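Local coordinates for protein putative alpha-L-fucosidase (Bacteroides thetaiotaomicron, PDB 3EYP) that probably hydrolyses alpha-L-fucosidic linkages as a glycosyl hydrolase of family 29, at residues W59-K64 with E114-K119; M22-H27 with A66-A71; T52-R57 with G103-E108. All blocks are in the same frame, centred on the assembly; numbering follows the deposited sequence.

Contact 1 (W59-K64 with E114-K119); sequences WMQTLK and EEYGLK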
# COMPACT_ATOMS: atom_id res chain seq x y z
N TRP A 59 2.63 11.21 16.30
CA TRP A 59 2.37 10.16 15.32
C TRP A 59 2.90 10.65 14.00
O TRP A 59 3.50 9.88 13.28
CB TRP A 59 0.91 9.81 15.14
CG TRP A 59 0.12 9.46 16.36
CD1 TRP A 59 0.56 9.45 17.67
CD2 TRP A 59 -1.25 9.14 16.39
NE1 TRP A 59 -0.44 9.11 18.50
CE2 TRP A 59 -1.58 8.90 17.75
CE3 TRP A 59 -2.22 8.97 15.41
CZ2 TRP A 59 -2.87 8.54 18.17
CZ3 TRP A 59 -3.52 8.61 15.81
CH2 TRP A 59 -3.83 8.38 17.19
N MET A 60 2.66 11.93 13.68
CA MET A 60 3.05 12.48 12.37
C MET A 60 4.57 12.56 12.27
O MET A 60 5.15 12.41 11.23
CB MET A 60 2.47 13.85 12.05
CG MET A 60 0.94 13.97 11.79
SD MET A 60 0.10 12.65 10.89
CE MET A 60 -1.05 12.08 12.10
N GLN A 61 5.21 12.79 13.38
CA GLN A 61 6.72 12.88 13.38
C GLN A 61 7.32 11.52 13.07
O GLN A 61 8.31 11.37 12.33
CB GLN A 61 7.22 13.42 14.71
CG GLN A 61 6.89 14.88 14.92
CD GLN A 61 6.72 15.28 16.39
OE1 GLN A 61 7.29 14.65 17.28
NE2 GLN A 61 5.95 16.35 16.63
N THR A 62 6.66 10.50 13.58
CA THR A 62 7.02 9.11 13.24
C THR A 62 7.00 8.89 11.70
O THR A 62 7.93 8.35 11.10
CB THR A 62 6.16 8.08 14.00
OG1 THR A 62 6.52 8.13 15.40
CG2 THR A 62 6.39 6.62 13.50
N LEU A 63 5.92 9.33 11.10
CA LEU A 63 5.70 9.17 9.68
C LEU A 63 6.66 10.00 8.88
O LEU A 63 7.11 9.57 7.82
CB LEU A 63 4.29 9.52 9.26
CG LEU A 63 3.20 8.68 9.93
CD1 LEU A 63 1.87 8.91 9.25
CD2 LEU A 63 3.55 7.13 10.05
N LYS A 64 6.94 11.21 9.34
CA LYS A 64 7.90 12.06 8.62
C LYS A 64 9.25 11.34 8.55
O LYS A 64 9.83 11.19 7.48
CB LYS A 64 8.07 13.43 9.27
CG LYS A 64 6.90 14.26 9.09
CD LYS A 64 6.82 14.83 7.68
CE LYS A 64 5.67 15.80 7.56
NZ LYS A 64 5.62 16.35 6.17
N GLU A 114 -2.93 17.62 8.54
CA GLU A 114 -2.90 18.92 7.80
C GLU A 114 -1.67 19.71 8.15
O GLU A 114 -0.97 20.18 7.27
CB GLU A 114 -4.13 19.75 8.03
CG GLU A 114 -4.11 20.98 7.15
CD GLU A 114 -5.46 21.65 7.07
OE1 GLU A 114 -5.57 22.59 6.22
OE2 GLU A 114 -6.39 21.23 7.83
N GLU A 115 -1.36 19.78 9.43
CA GLU A 115 -0.21 20.51 9.90
C GLU A 115 1.04 19.95 9.28
O GLU A 115 1.97 20.68 8.93
CB GLU A 115 -0.10 20.51 11.44
CG GLU A 115 1.13 21.19 11.93
CD GLU A 115 1.35 21.06 13.41
OE1 GLU A 115 0.50 20.48 14.12
OE2 GLU A 115 2.42 21.48 13.88
N TYR A 116 1.11 18.64 9.14
CA TYR A 116 2.37 18.05 8.69
C TYR A 116 2.37 17.80 7.20
O TYR A 116 3.30 17.21 6.66
CB TYR A 116 2.66 16.76 9.47
CG TYR A 116 3.29 17.01 10.84
CD1 TYR A 116 2.54 17.46 11.91
CD2 TYR A 116 4.65 16.82 11.05
CE1 TYR A 116 3.10 17.73 13.15
CE2 TYR A 116 5.22 17.07 12.28
CZ TYR A 116 4.43 17.52 13.32
OH TYR A 116 4.99 17.75 14.56
N GLY A 117 1.29 18.15 6.54
CA GLY A 117 1.24 17.90 5.10
C GLY A 117 1.07 16.48 4.60
O GLY A 117 1.47 16.14 3.48
N LEU A 118 0.41 15.70 5.43
CA LEU A 118 0.19 14.27 5.21
C LEU A 118 -1.26 14.06 4.80
O LEU A 118 -2.13 14.83 5.15
CB LEU A 118 0.56 13.51 6.47
CG LEU A 118 2.03 13.68 6.88
CD1 LEU A 118 2.37 12.80 8.06
CD2 LEU A 118 2.95 13.39 5.71
N LYS A 119 -1.50 13.05 3.97
CA LYS A 119 -2.85 12.76 3.53
C LYS A 119 -3.57 11.88 4.54
O LYS A 119 -3.12 10.79 4.88
CB LYS A 119 -2.84 12.07 2.13
CG LYS A 119 -2.13 12.90 1.03
CD LYS A 119 -1.68 11.98 -0.17
CE LYS A 119 -1.67 12.80 -1.46
NZ LYS A 119 -0.91 12.20 -2.57
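Met60 on helix 56-65 lies across from Tyr116 in the last turn of helix 105-116, their CA atoms 6.7 Å apart, after which the chain turns through Gly117 in a Schellman motif. The Tyr116 ring is the centrepiece. Met60 sets its CB over one face, 3.7 Å from the ring centroid and 20° off the normal, a CH-pi contact displaced toward the rim. At the edge, near the ring plane, comes Lys64 CE, while at the far end Gln61 reaches out with an extended chain and gives a nearly straight hydrogen bond, NE2 to Tyr116 OH 2.7 Å, the hydroxyl lying in the amide plane. A phenylalanine in place of Tyr116 would probably leave the Gln61 amide without its acceptor and freer to turn. Lys64 NZ points at the Tyr116 carbonyl oxygen, but the model is too tight there for that bond to be relied on. On the apolar side, Leu118 sets its CD1 3.6 Å from Met60 SD and 4.0 Å from Leu63 CB. Phe109, Ala112 and Cys113 of helix 105-116 also touch Met60. This is the packing of two neighbouring helices on the outside of a TIM barrel, with Leu118 on the turn that leads from helix 105-116 into strand 119-124.

Contact 2 (M22-H27 with A66-A71); sequences MIAFFH and AGIPAA
Ile68 lays its CG2 methyl against the backbone of strand 22-26, 3.3 Å from Ala24 N and 4.0 Å from Ala24 CB. That methyl is anti to the backbone N of Ile68, while the other branch, CG1 with CD1, stands beside that N (chi1 -62°) and runs to Met22. There the Met22 chain, bent only at its last torsion (chi3 81°), crosses the isoleucine and brings CE to 4.1 Å from Ile68 CD1, so these two side chains pack together just before the strands pair. Pro69 brings CD to 3.2 Å from Met22 O.

Pairing proper begins one step on. Ala24 N donates to Ala70 O at 2.7 Å, with an N-H...O angle of 171°; the donor is tilted from the carbonyl plane. Around this bond the backbones also make two CA-H...O contacts, from Ile23 CA to Ala70 O and from Ala71 CA to Ala24 O. The bridge is parallel and puts Ala24 and Ala71 on the same face of the sheet. On that face the Phe26 ring comes obliquely to Ala71, CE2 to CB 3.7 Å. Ile23, by contrast, meets the neighbouring strand with CG2, 4.2 Å from Ala70 CB.

Leu63 of helix 56-65 touches Ala24, Phe26, Ile68 and Ala71, so the helix covers the alanine face, with Phe296 alongside. Strand 22-26, helix 56-65 and strand 70-76 form a beta-alpha-beta crossover of the TIM barrel, flanked in the sheet by strands 291-295 and 119-124.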
# COMPACT_ATOMS: atom_id res chain seq x y z
N MET A 22 3.98 3.91 0.44
CA MET A 22 3.67 3.45 1.82
C MET A 22 2.54 4.30 2.42
O MET A 22 2.34 5.48 2.08
CB MET A 22 4.92 3.57 2.71
CG MET A 22 5.98 2.48 2.58
SD MET A 22 7.48 2.56 3.60
CE MET A 22 6.90 1.90 5.12
N ILE A 23 1.78 3.68 3.30
CA ILE A 23 0.66 4.31 4.05
C ILE A 23 0.71 3.85 5.51
O ILE A 23 1.01 2.68 5.76
CB ILE A 23 -0.73 3.97 3.46
CG1 ILE A 23 -0.78 4.24 1.98
CG2 ILE A 23 -1.82 4.72 4.17
CD1 ILE A 23 -2.09 3.74 1.26
N ALA A 24 0.54 4.74 6.49
CA ALA A 24 0.41 4.24 7.88
C ALA A 24 -1.02 3.86 8.28
O ALA A 24 -1.96 4.47 7.88
CB ALA A 24 1.01 5.20 8.89
N PHE A 25 -1.13 2.78 9.08
CA PHE A 25 -2.38 2.41 9.72
C PHE A 25 -2.17 2.76 11.19
O PHE A 25 -1.08 2.68 11.69
CB PHE A 25 -2.58 0.88 9.68
CG PHE A 25 -3.88 0.41 9.10
CD1 PHE A 25 -5.02 1.21 9.09
CD2 PHE A 25 -3.97 -0.90 8.59
CE1 PHE A 25 -6.16 0.75 8.60
CE2 PHE A 25 -5.15 -1.37 8.10
CZ PHE A 25 -6.24 -0.56 8.07
N PHE A 26 -3.22 3.24 11.83
CA PHE A 26 -3.21 3.56 13.25
C PHE A 26 -4.42 2.91 13.87
O PHE A 26 -5.54 3.44 13.80
CB PHE A 26 -3.28 5.07 13.53
CG PHE A 26 -2.03 5.83 13.15
CD1 PHE A 26 -0.82 5.44 13.60
CD2 PHE A 26 -2.11 6.95 12.34
CE1 PHE A 26 0.31 6.11 13.26
CE2 PHE A 26 -0.97 7.64 11.99
CZ PHE A 26 0.23 7.21 12.42
N HIS A 27 -4.20 1.72 14.43
CA HIS A 27 -5.23 0.97 15.11
C HIS A 27 -5.24 1.39 16.60
O HIS A 27 -4.32 1.08 17.35
CB HIS A 27 -5.03 -0.54 15.03
CG HIS A 27 -5.57 -1.16 13.79
ND1 HIS A 27 -5.02 -0.92 12.56
CD2 HIS A 27 -6.65 -1.96 13.57
CE1 HIS A 27 -5.72 -1.55 11.63
NE2 HIS A 27 -6.71 -2.20 12.22
N ALA A 66 9.86 8.46 8.71
CA ALA A 66 9.78 7.17 8.06
C ALA A 66 9.49 7.25 6.60
O ALA A 66 9.40 6.23 5.94
CB ALA A 66 8.80 6.29 8.74
N GLY A 67 9.38 8.47 6.12
CA GLY A 67 9.04 8.78 4.74
C GLY A 67 7.66 8.38 4.27
O GLY A 67 7.46 8.13 3.07
N ILE A 68 6.71 8.32 5.20
CA ILE A 68 5.30 7.87 4.91
C ILE A 68 4.37 9.06 4.66
O ILE A 68 4.21 9.91 5.55
CB ILE A 68 4.73 6.95 6.08
CG1 ILE A 68 5.56 5.66 6.21
CG2 ILE A 68 3.19 6.58 5.86
CD1 ILE A 68 5.31 4.78 7.54
N PRO A 69 3.77 9.13 3.46
CA PRO A 69 3.06 10.36 3.05
C PRO A 69 1.60 10.41 3.40
O PRO A 69 0.90 11.43 3.18
CB PRO A 69 3.21 10.32 1.53
CG PRO A 69 3.22 8.79 1.26
CD PRO A 69 3.98 8.23 2.31
N ALA A 70 1.12 9.30 3.97
CA ALA A 70 -0.34 9.12 4.18
C ALA A 70 -0.63 8.18 5.38
O ALA A 70 0.21 7.36 5.78
CB ALA A 70 -1.05 8.67 2.89
N ALA A 71 -1.77 8.43 5.99
CA ALA A 71 -2.21 7.79 7.25
C ALA A 71 -3.71 7.57 7.30
O ALA A 71 -4.47 8.43 6.96
CB ALA A 71 -1.76 8.60 8.51

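Contact 3 (T52-R57 with G103-E108); sequences TALDCR and GDVVRE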
# COMPACT_ATOMS: atom_id res chain seq x y z
N THR A 52 -3.66 9.30 28.09
CA THR A 52 -3.17 10.22 29.13
C THR A 52 -2.20 11.25 28.63
O THR A 52 -1.97 12.26 29.29
CB THR A 52 -2.62 9.48 30.31
OG1 THR A 52 -1.62 8.52 29.92
CG2 THR A 52 -3.83 8.78 31.06
N ALA A 53 -1.72 11.06 27.42
CA ALA A 53 -0.77 12.00 26.85
C ALA A 53 -0.84 12.01 25.33
O ALA A 53 0.18 12.05 24.67
CB ALA A 53 0.67 11.67 27.31
N LEU A 54 -2.07 11.99 24.84
CA LEU A 54 -2.34 11.81 23.40
C LEU A 54 -1.79 12.98 22.60
O LEU A 54 -1.97 14.16 22.94
CB LEU A 54 -3.84 11.66 23.13
CG LEU A 54 -4.26 11.68 21.66
CD1 LEU A 54 -4.06 10.23 21.08
CD2 LEU A 54 -5.70 12.15 21.39
N ASP A 55 -1.08 12.63 21.55
CA ASP A 55 -0.47 13.63 20.66
C ASP A 55 -0.28 13.09 19.27
O ASP A 55 0.68 12.39 18.96
CB ASP A 55 0.89 14.09 21.18
CG ASP A 55 1.42 15.29 20.44
OD1 ASP A 55 0.82 15.73 19.45
OD2 ASP A 55 2.46 15.81 20.87
N CYS A 56 -1.26 13.39 18.48
CA CYS A 56 -1.27 12.98 17.03
C CYS A 56 -0.10 13.61 16.24
O CYS A 56 0.27 13.14 15.16
CB CYS A 56 -2.58 13.30 16.37
SG CYS A 56 -3.96 12.27 17.00
N ARG A 57 0.48 14.66 16.81
CA ARG A 57 1.65 15.31 16.18
C ARG A 57 2.84 14.37 16.29
O ARG A 57 3.64 14.21 15.34
CB ARG A 57 1.96 16.69 16.81
CG ARG A 57 0.80 17.76 16.62
CD ARG A 57 1.15 19.09 17.30
NE ARG A 57 2.06 19.84 16.45
CZ ARG A 57 3.37 19.99 16.65
NH1 ARG A 57 4.07 20.68 15.77
NH2 ARG A 57 3.99 19.50 17.72
N GLY A 103 -13.63 15.36 23.97
CA GLY A 103 -12.55 15.18 23.00
C GLY A 103 -13.05 14.68 21.64
O GLY A 103 -14.22 14.28 21.46
N ASP A 104 -12.12 14.69 20.71
CA ASP A 104 -12.35 14.20 19.34
C ASP A 104 -11.02 13.79 18.75
O ASP A 104 -10.20 14.60 18.36
CB ASP A 104 -13.06 15.28 18.53
CG ASP A 104 -13.44 14.84 17.10
OD1 ASP A 104 -12.91 13.82 16.59
OD2 ASP A 104 -14.22 15.58 16.49
N VAL A 105 -10.78 12.50 18.76
CA VAL A 105 -9.52 11.96 18.29
C VAL A 105 -9.40 12.11 16.75
O VAL A 105 -8.34 12.48 16.25
CB VAL A 105 -9.29 10.50 18.73
CG1 VAL A 105 -7.93 10.07 18.28
CG2 VAL A 105 -9.40 10.37 20.27
N VAL A 106 -10.51 11.95 16.06
CA VAL A 106 -10.52 12.12 14.59
C VAL A 106 -10.08 13.58 14.25
O VAL A 106 -9.21 13.80 13.43
CB VAL A 106 -11.83 11.73 13.89
CG1 VAL A 106 -11.68 11.89 12.40
CG2 VAL A 106 -12.17 10.19 14.13
N ARG A 107 -10.63 14.53 14.97
CA ARG A 107 -10.25 15.95 14.86
C ARG A 107 -8.74 16.13 15.02
O ARG A 107 -8.08 16.66 14.17
CB ARG A 107 -10.95 16.81 15.91
CG ARG A 107 -10.88 18.34 15.71
CD ARG A 107 -11.22 18.83 14.29
NE ARG A 107 -12.66 18.71 14.05
CZ ARG A 107 -13.23 18.69 12.85
NH1 ARG A 107 -12.51 18.82 11.76
NH2 ARG A 107 -14.54 18.56 12.74
N GLU A 108 -8.21 15.73 16.16
CA GLU A 108 -6.75 15.79 16.45
C GLU A 108 -5.90 15.19 15.32
O GLU A 108 -4.88 15.73 14.88
CB GLU A 108 -6.45 15.12 17.80
CG GLU A 108 -7.24 15.82 18.93
CD GLU A 108 -6.68 15.70 20.33
OE1 GLU A 108 -5.47 15.42 20.50
OE2 GLU A 108 -7.46 15.97 21.27
O HOH W 1 -4.63 15.38 22.97
O HOH W 2 -3.16 15.50 19.28
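Cys56, in the first turn of helix 56-65, packs against Glu108 in the early part of helix 105-116, their CA atoms 6.2 Å apart. This is the close side of the contact. Cys56 CB lies 3.7 Å from the Glu108 carbonyl oxygen, and SG, held beside its own backbone N (chi1 -69°), meets Glu108 CB at 3.9 Å. Leu54 adds an apolar contact: its CD2 methyl stands 4.3 Å from Val105 CG2, and Trp98 lies against both residues.

The other side is wetter and is spanned through water. The Glu108 carboxylate approaches Leu54 from the opposite direction, and OE1 comes 3.4 Å from Leu54 CD2. Two waters bind that one oxygen, each donating to it. The first also donates to Leu54 O, the second accepts from Cys56 N at 2.9 Å, and both lie 2.6 Å from Glu108 OE1. Thus one carboxylate oxygen is linked by water to a carbonyl and an amide of the segment 52-57, while its second oxygen, OE2, forms a salt bridge with Lys99.

Each helix start is capped by an aspartate. Asp55 OD1 accepts from Arg57 N, and Asp104 OD1 accepts from Arg107 N at 2.9 Å with an angle of 170°; both donors come from above the carboxylate plane.

The two helix starts are therefore joined by close packing and by a hydrated carboxylate rather than by direct polar bonds between the segments. With Lys99 on one oxygen and two donating waters on the other, Glu108 is probably kept ionised in this partly exposed position.

Contacts 1 and 3 join the same two helices, 56-65 and 105-116: contact 3 at their starts, contact 1 further along, with centres about 13 Å apart. The salt bridge from Arg57 to Glu115 ties them together on the outer side. The centre of contact 2 is about 9 Å from that of contact 1, nearer the centre of the protein, where the parallel strands 22-26 and 70-76 pair beneath helix 56-65; it is about 17 Å from the centre of contact 3. Along the chain the order is strand 22-26, helix 56-65, strand 70-76, helix 105-116, strand 119-124. The three contacts thus cover successive beta-alpha units of the TIM-barrel domain, from inner strands to outer helices.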